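Local coordinates for protein phosphodiesterase (Candida albicans, PDB 6CPU) that belongs to the phosphodiesterase family of the HD clan and has a largely helical fold that holds a zinc ion and a magnesium ion, at residues Y114-S119 and A159-T164; L208-Y213 and E312-H317; P297-F302 and T318-L323. One frame throughout, in Å; residues are numbered along the deposited sequence.

Contact 1 of 3, residues Y114-S119 and A159-T164; sequences YQEISS and AGIIPT
Glu-116, on the helix 110-124, and Ala-159, in the irregular loop ahead of the helix 165-173, make the nearest backbone approach, their CA atoms lying 5.7 Å apart. The helix follows strand 100-103, an outermost strand of the four-stranded parallel sheet, and the loop carries a classic beta bulge at Ile-161 and Ile-162. Ala-159 and Gly-160 both adopt left-handed backbone conformations, phi 59° and 67°. No hydrogen bond joins the two segments, so the evidence for contact is packing alone. Glu-116 supplies the largest share on the helix side. Its chain is extended beyond CG and runs past the carbonyl of Ala-159: Glu-116 CG comes within 2.9 Å of Ala-159 O, shorter than a normal carbon-oxygen contact, so this placement of the side chain is doubtful. Glu-116 OE2 is modelled 3.1 Å from that same Ala-159 O, two acceptors with no hydrogen bond between them. Ile-161 meets the stem of Glu-116 obliquely. With CG1 anti to the carbonyl carbon (chi1 -72°), Ile-161 CD1 reaches Glu-116 CG at 4.0 Å and also lies close to Glu-116 O. Outside the pair, Leu-101 of strand 100-103 touches both Glu-116 and Ile-161, and Ala-120 also touches Ile-161, which places this isoleucine between helix and sheet. One turn along the helix, the methyl of Ala-159 faces Ser-119, with CB 4.4 Å from Ser-119 CB. The hydroxyl of Ser-119 is turned back to its own helix: OG donates to Gln-115 O at 3.0 Å, while Ser-119 N donates to that same Gln-115 O at 2.9 Å, the two donors arriving from opposite faces of the carbonyl plane.

Contact 2 of 3, residues L208-Y213 and E312-H317; sequences LSQLCY and EVHDKH. Unlike the reference sequence in segment 312-317: Lys-316 (reference Thr).
Ser-209 OG is gripped from two directions: Asp-315 N donates to it over 2.8 Å, nearly straight at 176°, and OG in turn donates to water 1. The contact joins the helix 205-216 to the long loop between helices 276-292 and 336-348, and the loop turns here in an Asx turn, Asp-315 OD1 accepting from His-317 N at 3.0 Å. Water 1 ties the turn to the helix, for it also donates to Asp-315 OD1 and to His-317 O. The other carboxylate oxygen takes the shortest bond, from Tyr-213 OH to Asp-315 OD2 at 2.5 Å. The hydroxyl comes from above the carboxylate plane, 59° out of it, and ring and carboxylate are steeply inclined to each other, so phenol and acid cross rather than lie flat together. Val-313 covers one face of the Tyr-213 ring. Its CG1, anti to the backbone N, sits 3.5 Å from the ring centroid of Tyr-213 and only 6° off the normal, a well-centred CH-pi contact. Backbone meets backbone beside it: Gln-210 CA makes a CA-H...O contact of 3.4 Å with Val-313 O, and water 3 donates both to that oxygen and to Gln-210 O. The Gln-210 side chain lies beside that of His-314, pointing the same way, with amide and imidazole planes steeply inclined. Its OE1 is held by Arg-207. Gln-210 NE2 donates to water 2, which in turn donates to Glu-312 O and lies in the plane of the His-314 ring, at its edge, 2.8 Å from His-314 ND1.

Contact 3 of 3, residues P297-F302 and T318-L323; sequences PKFKQF and TVLIAL
Phe-299, bridged to Ala-322, starts with CB pressed on the loop backbone, 3.2 Å from Ile-321 O. The ring then follows Leu-320: CG lies beside Leu-320 CB, CD1 and CE1 approach Leu-320 CD2, with Phe-299 CE1 at 3.6 Å from Leu-320 CD2, and CE2 and CZ face Leu-320 CD1. Leu-320 CD1 stands 4.0 Å from the centroid of the Phe-299 ring, 6° off the normal, a CH-pi contact over the face; Phe-302 CB covers the opposite face, brought there by the type I turn from Phe-299 to Phe-302. The single bridge is antiparallel and non-hydrogen-bonded, flanked by Leu-323 N to Lys-298 O at 2.9 Å and Lys-300 N to Ile-321 O at 2.7 Å. Gln-301, bent at chi2 (94°), extends the pairing with its amide. Gln-301 OE1 receives Ile-321 N at 3.2 Å in the carbonyl plane, on a lone pair, and Gln-301 NE2 gives to Val-319 O at 2.9 Å from above the Val-319 carbonyl plane; two bonds thus fix the amide's rotation. The Phe-299 ring meets Tyr-240 of the helix 227-242 edge to face and touches Ile-291 of 276-292, while Gln-301 rests on Cys-212 and Tyr-213 of the helix 205-216.

In the fold
Contacts 2 and 3 are neighbours, with centres about 11 Å apart, and share the long loop between helices 276-292 and 336-348: contact 2 joins it to helix 205-216, contact 3 joins two parts of it. They touch where Cys-212 SG packs on Thr-318 O at 3.5 Å, and their segments alternate along the chain. Contact 1 lies on the opposite side of the chain's centre, about 45 Å from contact 2 between centres. Contact 1 is a surface contact, the other two are partly buried. Their chemistry differs as well. Contact 1 has no hydrogen bond across it, contact 2 combines side-chain bonds with bridging waters, and contact 3 has backbone pairing extended by a glutamine amide, with an aromatic ring packed on leucine.

Contact 1 of 3, residues Y114-S119 and A159-T164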
loop_
_atom_site.group_PDB
_atom_site.type_symbol
_atom_site.label_atom_id
_atom_site.label_comp_id
_atom_site.label_asym_id
_atom_site.label_seq_id
_atom_site.Cartn_x
_atom_site.Cartn_y
_atom_site.Cartn_z
ATOM N N TYR A 114 3.416 -32.564 -8.395
ATOM C CA TYR A 114 4.460 -32.108 -9.310
ATOM C C TYR A 114 3.881 -31.226 -10.430
ATOM O O TYR A 114 4.445 -30.182 -10.758
ATOM C CB TYR A 114 5.207 -33.308 -9.906
ATOM C CG TYR A 114 6.375 -32.918 -10.784
ATOM C CD1 TYR A 114 7.666 -32.876 -10.274
ATOM C CD2 TYR A 114 6.186 -32.570 -12.118
ATOM C CE1 TYR A 114 8.736 -32.509 -11.069
ATOM C CE2 TYR A 114 7.249 -32.202 -12.920
ATOM C CZ TYR A 114 8.520 -32.173 -12.389
ATOM O OH TYR A 114 9.584 -31.806 -13.175
ATOM N N GLN A 115 2.762 -31.663 -11.008
ATOM C CA GLN A 115 2.088 -30.939 -12.094
ATOM C C GLN A 115 1.599 -29.567 -11.626
ATOM O O GLN A 115 1.796 -28.555 -12.305
ATOM C CB GLN A 115 0.909 -31.770 -12.616
ATOM C CG GLN A 115 0.250 -31.228 -13.878
ATOM C CD GLN A 115 -0.789 -30.150 -13.608
ATOM O OE1 GLN A 115 -1.496 -30.181 -12.596
ATOM N NE2 GLN A 115 -0.895 -29.192 -14.525
ATOM N N GLU A 116 0.958 -29.554 -10.463
ATOM C CA GLU A 116 0.474 -28.332 -9.845
ATOM C C GLU A 116 1.618 -27.339 -9.586
ATOM O O GLU A 116 1.528 -26.163 -9.952
ATOM C CB GLU A 116 -0.237 -28.683 -8.533
ATOM C CG GLU A 116 -1.389 -27.774 -8.173
ATOM C CD GLU A 116 -2.254 -28.314 -7.041
ATOM O OE1 GLU A 116 -2.404 -29.550 -6.931
ATOM O OE2 GLU A 116 -2.795 -27.490 -6.270
ATOM N N ILE A 117 2.693 -27.816 -8.960
ATOM C CA ILE A 117 3.843 -26.961 -8.660
ATOM C C ILE A 117 4.555 -26.512 -9.935
ATOM O O ILE A 117 4.954 -25.354 -10.043
ATOM C CB ILE A 117 4.833 -27.642 -7.690
ATOM C CG1 ILE A 117 4.180 -27.789 -6.315
ATOM C CG2 ILE A 117 6.117 -26.833 -7.558
ATOM C CD1 ILE A 117 4.920 -28.729 -5.384
ATOM N N SER A 118 4.709 -27.417 -10.900
ATOM C CA SER A 118 5.381 -27.068 -12.149
ATOM C C SER A 118 4.596 -26.012 -12.923
ATOM O O SER A 118 5.174 -25.048 -13.420
ATOM C CB SER A 118 5.592 -28.293 -13.036
ATOM O OG SER A 118 6.443 -27.936 -14.118
ATOM N N SER A 119 3.283 -26.191 -13.011
ATOM C CA SER A 119 2.423 -25.217 -13.683
ATOM C C SER A 119 2.510 -23.861 -12.990
ATOM O O SER A 119 2.670 -22.846 -13.650
ATOM C CB SER A 119 0.972 -25.690 -13.717
ATOM O OG SER A 119 0.845 -26.819 -14.559
ATOM N N ALA A 159 -4.044 -22.940 -10.889
ATOM C CA ALA A 159 -3.341 -24.172 -10.489
ATOM C C ALA A 159 -3.548 -24.521 -9.010
ATOM O O ALA A 159 -2.720 -25.185 -8.393
ATOM C CB ALA A 159 -1.857 -24.073 -10.814
ATOM N N GLY A 160 -4.667 -24.080 -8.450
ATOM C CA GLY A 160 -4.949 -24.252 -7.038
ATOM C C GLY A 160 -4.042 -23.463 -6.119
ATOM O O GLY A 160 -4.097 -23.648 -4.907
ATOM N N ILE A 161 -3.218 -22.568 -6.672
ATOM C CA ILE A 161 -2.173 -21.916 -5.883
ATOM C C ILE A 161 -2.122 -20.392 -6.005
ATOM O O ILE A 161 -1.874 -19.693 -5.018
ATOM C CB ILE A 161 -0.809 -22.540 -6.272
ATOM C CG1 ILE A 161 -0.710 -23.962 -5.700
ATOM C CG2 ILE A 161 0.358 -21.702 -5.800
ATOM C CD1 ILE A 161 0.422 -24.780 -6.302
ATOM N N ILE A 162 -2.329 -19.861 -7.200
ATOM C CA ILE A 162 -2.096 -18.450 -7.419
ATOM C C ILE A 162 -3.396 -17.654 -7.309
ATOM O O ILE A 162 -4.334 -17.920 -8.051
ATOM C CB ILE A 162 -1.498 -18.194 -8.822
ATOM C CG1 ILE A 162 -0.225 -19.015 -9.023
ATOM C CG2 ILE A 162 -1.253 -16.708 -9.018
ATOM C CD1 ILE A 162 0.240 -19.038 -10.467
ATOM N N PRO A 163 -3.450 -16.672 -6.400
ATOM C CA PRO A 163 -4.699 -15.941 -6.225
ATOM C C PRO A 163 -4.900 -14.869 -7.297
ATOM O O PRO A 163 -3.930 -14.307 -7.822
ATOM C CB PRO A 163 -4.517 -15.285 -4.860
ATOM C CG PRO A 163 -3.064 -15.011 -4.802
ATOM C CD PRO A 163 -2.427 -16.218 -5.439
ATOM N N THR A 164 -6.149 -14.632 -7.645
ATOM C CA THR A 164 -6.508 -13.560 -8.553
ATOM C C THR A 164 -7.267 -12.493 -7.790
ATOM O O THR A 164 -7.738 -12.722 -6.664
ATOM C CB THR A 164 -7.405 -14.053 -9.679
ATOM O OG1 THR A 164 -8.665 -14.443 -9.129
ATOM C CG2 THR A 164 -6.767 -15.202 -10.416
#

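Contact 2 of 3, residues L208-Y213 and E312-H317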
loop_
_atom_site.group_PDB
_atom_site.type_symbol
_atom_site.label_atom_id
_atom_site.label_comp_id
_atom_site.label_asym_id
_atom_site.label_seq_id
_atom_site.Cartn_x
_atom_site.Cartn_y
_atom_site.Cartn_z
ATOM N N LEU A 208 15.603 4.052 14.374
ATOM C CA LEU A 208 14.252 4.514 14.698
ATOM C C LEU A 208 14.190 6.039 14.818
ATOM O O LEU A 208 13.211 6.668 14.383
ATOM C CB LEU A 208 13.724 3.841 15.976
ATOM C CG LEU A 208 13.674 2.310 15.949
ATOM C CD1 LEU A 208 13.002 1.793 17.213
ATOM C CD2 LEU A 208 12.997 1.755 14.701
ATOM N N SER A 209 15.237 6.635 15.390
ATOM C CA SER A 209 15.331 8.091 15.465
ATOM C C SER A 209 15.449 8.708 14.067
ATOM O O SER A 209 14.782 9.683 13.776
ATOM C CB SER A 209 16.499 8.534 16.349
ATOM O OG SER A 209 16.558 9.956 16.380
ATOM N N GLN A 210 16.263 8.118 13.203
ATOM C CA GLN A 210 16.401 8.615 11.833
ATOM C C GLN A 210 15.052 8.614 11.116
ATOM O O GLN A 210 14.736 9.534 10.365
ATOM C CB GLN A 210 17.408 7.790 11.042
ATOM C CG GLN A 210 18.842 8.000 11.486
ATOM C CD GLN A 210 19.823 7.074 10.807
ATOM O OE1 GLN A 210 19.484 5.965 10.390
ATOM N NE2 GLN A 210 21.066 7.527 10.702
ATOM N N LEU A 211 14.252 7.577 11.356
ATOM C CA LEU A 211 12.946 7.475 10.708
ATOM C C LEU A 211 11.987 8.557 11.196
ATOM O O LEU A 211 11.182 9.062 10.410
ATOM C CB LEU A 211 12.362 6.061 10.869
ATOM C CG LEU A 211 13.194 4.968 10.178
ATOM C CD1 LEU A 211 12.592 3.580 10.389
ATOM C CD2 LEU A 211 13.420 5.224 8.687
ATOM N N CYS A 212 12.092 8.947 12.469
ATOM C CA CYS A 212 11.319 10.073 12.992
ATOM C C CYS A 212 11.587 11.329 12.168
ATOM O O CYS A 212 10.651 11.976 11.704
ATOM C CB CYS A 212 11.661 10.337 14.454
ATOM S SG CYS A 212 11.131 9.077 15.622
ATOM N N TYR A 213 12.864 11.648 11.973
ATOM C CA TYR A 213 13.264 12.824 11.180
ATOM C C TYR A 213 12.944 12.694 9.698
ATOM O O TYR A 213 12.598 13.692 9.071
ATOM C CB TYR A 213 14.746 13.170 11.372
ATOM C CG TYR A 213 15.002 13.831 12.700
ATOM C CD1 TYR A 213 15.378 13.080 13.817
ATOM C CD2 TYR A 213 14.823 15.202 12.857
ATOM C CE1 TYR A 213 15.581 13.683 15.046
ATOM C CE2 TYR A 213 15.022 15.812 14.079
ATOM C CZ TYR A 213 15.411 15.053 15.167
ATOM O OH TYR A 213 15.609 15.666 16.387
ATOM N N GLU A 312 19.984 13.312 6.843
ATOM C CA GLU A 312 19.893 12.198 7.781
ATOM C C GLU A 312 20.262 12.641 9.199
ATOM O O GLU A 312 21.442 12.701 9.564
ATOM C CB GLU A 312 20.790 11.050 7.315
ATOM C CG GLU A 312 20.745 9.809 8.195
ATOM C CD GLU A 312 21.438 8.619 7.557
ATOM O OE1 GLU A 312 20.796 7.927 6.741
ATOM O OE2 GLU A 312 22.624 8.367 7.871
ATOM N N VAL A 313 19.228 12.923 9.989
ATOM C CA VAL A 313 19.365 13.457 11.338
ATOM C C VAL A 313 18.883 12.433 12.347
ATOM O O VAL A 313 17.969 11.660 12.058
ATOM C CB VAL A 313 18.509 14.726 11.477
ATOM C CG1 VAL A 313 18.477 15.240 12.915
ATOM C CG2 VAL A 313 19.009 15.781 10.515
ATOM N N HIS A 314 19.501 12.414 13.525
ATOM C CA HIS A 314 18.953 11.655 14.647
ATOM C C HIS A 314 19.321 12.235 16.004
ATOM O O HIS A 314 20.231 13.063 16.114
ATOM C CB HIS A 314 19.338 10.173 14.560
ATOM C CG HIS A 314 20.721 9.853 15.031
ATOM N ND1 HIS A 314 21.795 9.763 14.173
ATOM C CD2 HIS A 314 21.197 9.548 16.262
ATOM C CE1 HIS A 314 22.876 9.434 14.856
ATOM N NE2 HIS A 314 22.540 9.301 16.126
ATOM N N ASP A 315 18.577 11.793 17.017
ATOM C CA ASP A 315 18.792 12.181 18.410
ATOM C C ASP A 315 18.388 11.001 19.311
ATOM O O ASP A 315 18.458 9.852 18.865
ATOM C CB ASP A 315 18.019 13.462 18.725
ATOM C CG ASP A 315 16.523 13.312 18.548
ATOM O OD1 ASP A 315 16.027 12.166 18.430
ATOM O OD2 ASP A 315 15.832 14.350 18.525
ATOM N N LYS A 316 17.987 11.254 20.563
ATOM C CA LYS A 316 17.694 10.150 21.494
ATOM C C LYS A 316 16.249 9.628 21.450
ATOM O O LYS A 316 15.944 8.634 22.094
ATOM C CB LYS A 316 18.073 10.517 22.945
ATOM C CG LYS A 316 17.252 11.627 23.597
ATOM C CD LYS A 316 17.373 11.562 25.121
ATOM C CE LYS A 316 17.072 12.894 25.793
ATOM N NZ LYS A 316 15.704 13.396 25.491
ATOM N N HIS A 317 15.372 10.283 20.695
ATOM C CA HIS A 317 13.955 9.912 20.684
ATOM C C HIS A 317 13.680 8.872 19.595
ATOM O O HIS A 317 14.242 8.969 18.509
ATOM C CB HIS A 317 13.093 11.142 20.445
ATOM C CG HIS A 317 13.328 12.241 21.431
ATOM N ND1 HIS A 317 12.927 12.153 22.745
ATOM C CD2 HIS A 317 13.919 13.449 21.297
ATOM C CE1 HIS A 317 13.260 13.262 23.378
ATOM N NE2 HIS A 317 13.870 14.062 22.525
HETATM O O HOH W 1 14.014 11.271 16.930
HETATM O O HOH W 2 21.997 10.378 11.408
HETATM O O HOH W 3 16.909 10.913 9.323
#

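Contact 3 of 3, residues P297-F302 and T318-L323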
loop_
_atom_site.group_PDB
_atom_site.type_symbol
_atom_site.label_atom_id
_atom_site.label_comp_id
_atom_site.label_asym_id
_atom_site.label_seq_id
_atom_site.Cartn_x
_atom_site.Cartn_y
_atom_site.Cartn_z
ATOM N N PRO A 297 -0.730 18.404 15.916
ATOM C CA PRO A 297 0.319 19.316 16.388
ATOM C C PRO A 297 1.671 18.986 15.778
ATOM O O PRO A 297 1.935 17.828 15.428
ATOM C CB PRO A 297 0.348 19.071 17.897
ATOM C CG PRO A 297 -0.174 17.685 18.082
ATOM C CD PRO A 297 -1.088 17.391 16.923
ATOM N N LYS A 298 2.528 19.995 15.655
ATOM C CA LYS A 298 3.873 19.773 15.158
ATOM C C LYS A 298 4.642 18.986 16.215
ATOM O O LYS A 298 4.240 18.945 17.382
ATOM C CB LYS A 298 4.565 21.100 14.845
ATOM C CG LYS A 298 3.740 22.005 13.943
ATOM C CD LYS A 298 4.566 23.106 13.313
ATOM C CE LYS A 298 3.647 24.135 12.673
ATOM N NZ LYS A 298 4.381 25.150 11.870
ATOM N N PHE A 299 5.726 18.347 15.791
ATOM C CA PHE A 299 6.537 17.517 16.673
ATOM C C PHE A 299 7.997 17.926 16.582
ATOM O O PHE A 299 8.404 18.623 15.650
ATOM C CB PHE A 299 6.347 16.010 16.366
ATOM C CG PHE A 299 6.509 15.638 14.911
ATOM C CD1 PHE A 299 7.683 15.050 14.461
ATOM C CD2 PHE A 299 5.484 15.838 14.004
ATOM C CE1 PHE A 299 7.850 14.693 13.134
ATOM C CE2 PHE A 299 5.644 15.478 12.669
ATOM C CZ PHE A 299 6.823 14.910 12.237
ATOM N N LYS A 300 8.796 17.486 17.547
ATOM C CA LYS A 300 10.190 17.932 17.638
ATOM C C LYS A 300 10.981 17.651 16.365
ATOM O O LYS A 300 11.872 18.419 15.991
ATOM C CB LYS A 300 10.882 17.266 18.827
ATOM C CG LYS A 300 12.264 17.819 19.123
ATOM C CD LYS A 300 12.783 17.335 20.470
ATOM C CE LYS A 300 14.011 18.125 20.897
ATOM N NZ LYS A 300 14.735 17.444 22.003
ATOM N N GLN A 301 10.658 16.542 15.702
ATOM C CA GLN A 301 11.399 16.092 14.534
ATOM C C GLN A 301 10.836 16.630 13.212
ATOM O O GLN A 301 11.312 16.256 12.140
ATOM C CB GLN A 301 11.444 14.559 14.504
ATOM C CG GLN A 301 12.016 13.918 15.764
ATOM C CD GLN A 301 10.972 13.528 16.796
ATOM O OE1 GLN A 301 9.946 14.189 16.945
ATOM N NE2 GLN A 301 11.232 12.448 17.521
ATOM N N PHE A 302 9.837 17.505 13.295
ATOM C CA PHE A 302 9.214 18.099 12.120
ATOM C C PHE A 302 10.103 19.203 11.545
ATOM O O PHE A 302 10.617 20.039 12.292
ATOM C CB PHE A 302 7.838 18.647 12.503
ATOM C CG PHE A 302 7.075 19.235 11.357
ATOM C CD1 PHE A 302 6.385 18.415 10.473
ATOM C CD2 PHE A 302 7.036 20.611 11.163
ATOM C CE1 PHE A 302 5.675 18.958 9.412
ATOM C CE2 PHE A 302 6.328 21.155 10.104
ATOM C CZ PHE A 302 5.647 20.328 9.228
ATOM N N THR A 318 12.836 7.883 19.895
ATOM C CA THR A 318 12.449 6.859 18.906
ATOM C C THR A 318 11.001 6.994 18.427
ATOM O O THR A 318 10.573 6.236 17.554
ATOM C CB THR A 318 12.646 5.425 19.450
ATOM O OG1 THR A 318 11.911 5.263 20.672
ATOM C CG2 THR A 318 14.120 5.148 19.688
ATOM N N VAL A 319 10.254 7.945 18.990
ATOM C CA VAL A 319 8.908 8.262 18.518
ATOM C C VAL A 319 8.741 9.768 18.354
ATOM O O VAL A 319 9.547 10.545 18.866
ATOM C CB VAL A 319 7.808 7.719 19.457
ATOM C CG1 VAL A 319 7.908 6.205 19.581
ATOM C CG2 VAL A 319 7.869 8.375 20.833
ATOM N N LEU A 320 7.684 10.173 17.649
ATOM C CA LEU A 320 7.423 11.592 17.400
ATOM C C LEU A 320 7.025 12.260 18.717
ATOM O O LEU A 320 6.152 11.758 19.435
ATOM C CB LEU A 320 6.313 11.781 16.362
ATOM C CG LEU A 320 6.499 11.080 15.015
ATOM C CD1 LEU A 320 5.430 11.528 14.027
ATOM C CD2 LEU A 320 7.891 11.303 14.434
ATOM N N ILE A 321 7.693 13.363 19.044
ATOM C CA ILE A 321 7.448 14.071 20.298
ATOM C C ILE A 321 6.679 15.353 20.000
ATOM O O ILE A 321 7.240 16.295 19.464
ATOM C CB ILE A 321 8.766 14.434 21.022
ATOM C CG1 ILE A 321 9.669 13.208 21.197
ATOM C CG2 ILE A 321 8.471 15.080 22.372
ATOM C CD1 ILE A 321 9.072 12.082 22.019
ATOM N N ALA A 322 5.400 15.374 20.348
ATOM C CA ALA A 322 4.538 16.523 20.088
ATOM C C ALA A 322 5.014 17.766 20.845
ATOM O O ALA A 322 5.485 17.663 21.976
ATOM C CB ALA A 322 3.108 16.195 20.488
ATOM N N LEU A 323 4.911 18.922 20.190
ATOM C CA LEU A 323 5.117 20.229 20.827
ATOM C C LEU A 323 3.753 20.840 21.170
ATOM O O LEU A 323 2.717 20.337 20.732
ATOM C CB LEU A 323 5.868 21.168 19.881
ATOM C CG LEU A 323 7.143 20.625 19.236
ATOM C CD1 LEU A 323 7.662 21.561 18.151
ATOM C CD2 LEU A 323 8.208 20.366 20.290
#